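PDB 1XSZ: guanine nucleotide exchange protein from Legionella pneumophila, which probably acts as a guanine nucleotide exchange factor for Arf GTPases, through a Sec7 domain whose active site lies under a C-terminal capping domain. Local coordinates for residues A[128-131]-A[132-135]. Sequence-based numbering, arbitrary orientation.
Sequences VSNA and DAAY
Val128 rests CB and CG2 against two alanines of the first turn of helix 131-149. Its CB meets Ala133 CB at 3.9 Å, and its CG2 reaches Ala134 CB at the same distance. Val128, Ala133 and Ala134 are all buried here. Asn130 follows two residues later as the N-cap residue. Its CG lies between the backbone N and the carbonyl carbon, chi1 49°, which brings OD1 to the N-H of Ala133. OD1 accepts this N-H at 2.8 Å, with the donor almost in line with the CG-OD1 bond (168°), though the bond bends at the hydrogen, 142°. The same amide N also makes a weak bond to Asn130 O. This is the classic asparagine N-cap: a side-chain carbonyl takes up an amide of the first turn, which has no carbonyl four residues back within the helix. Regular pairing then takes over. Ala134 N donates to Asn130 O at 3.2 Å, and Tyr135 N to Ala131 O at 2.9 Å. Ala133 CB packs 3.5 Å from Asn130 OD1, so a methyl borders the capping oxygen. Ser129 is tied to the loop beyond: its N bonds Asn172 OD1 and its OG bonds Asn173 OD1. Tyr135 extends away from the cap, and its hydroxyl pairs with Asp110, Lys251 and Trp253. The cap joins the loop after helix 106-123 to helix 131-149 within the Sec7 domain. Val128 also touches Phe121 and Ala134 touches Ser117, both on helix 106-123, while Phe177 from a later loop meets Val128 and Ala133.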
loop_
_atom_site.group_PDB
_atom_site.type_symbol
_atom_site.label_atom_id
_atom_site.label_comp_id
_atom_site.label_asym_id
_atom_site.label_seq_id
_atom_site.Cartn_x
_atom_site.Cartn_y
_atom_site.Cartn_z
ATOM N N VAL A 128 -19.563 17.219 -4.262
ATOM C CA VAL A 128 -20.149 15.998 -3.712
ATOM C C VAL A 128 -20.849 16.249 -2.379
ATOM O O VAL A 128 -20.595 17.252 -1.714
ATOM C CB VAL A 128 -19.073 14.907 -3.505
ATOM C CG1 VAL A 128 -18.467 14.518 -4.841
ATOM C CG2 VAL A 128 -17.993 15.411 -2.563
ATOM N N SER A 129 -21.727 15.329 -1.992
ATOM C CA SER A 129 -22.469 15.454 -0.742
ATOM C C SER A 129 -21.550 15.348 0.473
ATOM O O SER A 129 -21.653 16.142 1.409
ATOM C CB SER A 129 -23.555 14.380 -0.664
ATOM O OG SER A 129 -24.327 14.518 0.517
ATOM N N ASN A 130 -20.659 14.361 0.462
ATOM C CA ASN A 130 -19.719 14.174 1.561
ATOM C C ASN A 130 -18.416 13.536 1.091
ATOM O O ASN A 130 -18.229 13.298 -0.103
ATOM C CB ASN A 130 -20.342 13.322 2.671
ATOM C CG ASN A 130 -20.987 12.055 2.150
ATOM O OD1 ASN A 130 -20.412 11.335 1.335
ATOM N ND2 ASN A 130 -22.189 11.770 2.632
ATOM N N ALA A 131 -17.518 13.268 2.034
ATOM C CA ALA A 131 -16.226 12.666 1.717
ATOM C C ALA A 131 -16.381 11.252 1.170
ATOM O O ALA A 131 -15.628 10.837 0.287
ATOM C CB ALA A 131 -15.339 12.653 2.957
ATOM N N ASP A 132 -17.349 10.509 1.699
ATOM C CA ASP A 132 -17.588 9.145 1.244
ATOM C C ASP A 132 -17.990 9.141 -0.223
ATOM O O ASP A 132 -17.631 8.235 -0.976
ATOM C CB ASP A 132 -18.688 8.486 2.079
ATOM C CG ASP A 132 -18.301 8.329 3.534
ATOM O OD1 ASP A 132 -17.244 7.721 3.802
ATOM O OD2 ASP A 132 -19.051 8.813 4.409
ATOM N N ALA A 133 -18.741 10.157 -0.630
ATOM C CA ALA A 133 -19.175 10.261 -2.014
ATOM C C ALA A 133 -17.963 10.539 -2.893
ATOM O O ALA A 133 -17.860 10.018 -4.005
ATOM C CB ALA A 133 -20.207 11.377 -2.158
ATOM N N ALA A 134 -17.045 11.360 -2.393
ATOM C CA ALA A 134 -15.836 11.687 -3.136
ATOM C C ALA A 134 -14.967 10.441 -3.269
ATOM O O ALA A 134 -14.345 10.227 -4.307
ATOM C CB ALA A 134 -15.065 12.800 -2.430
ATOM N N TYR A 135 -14.938 9.627 -2.219
ATOM C CA TYR A 135 -14.154 8.392 -2.220
ATOM C C TYR A 135 -14.714 7.434 -3.273
ATOM O O TYR A 135 -13.964 6.840 -4.053
ATOM C CB TYR A 135 -14.197 7.747 -0.829
ATOM C CG TYR A 135 -13.565 6.372 -0.749
ATOM C CD1 TYR A 135 -12.196 6.192 -0.947
ATOM C CD2 TYR A 135 -14.343 5.253 -0.463
ATOM C CE1 TYR A 135 -11.619 4.922 -0.857
ATOM C CE2 TYR A 135 -13.781 3.985 -0.371
ATOM C CZ TYR A 135 -12.419 3.826 -0.566
ATOM O OH TYR A 135 -11.870 2.569 -0.457
#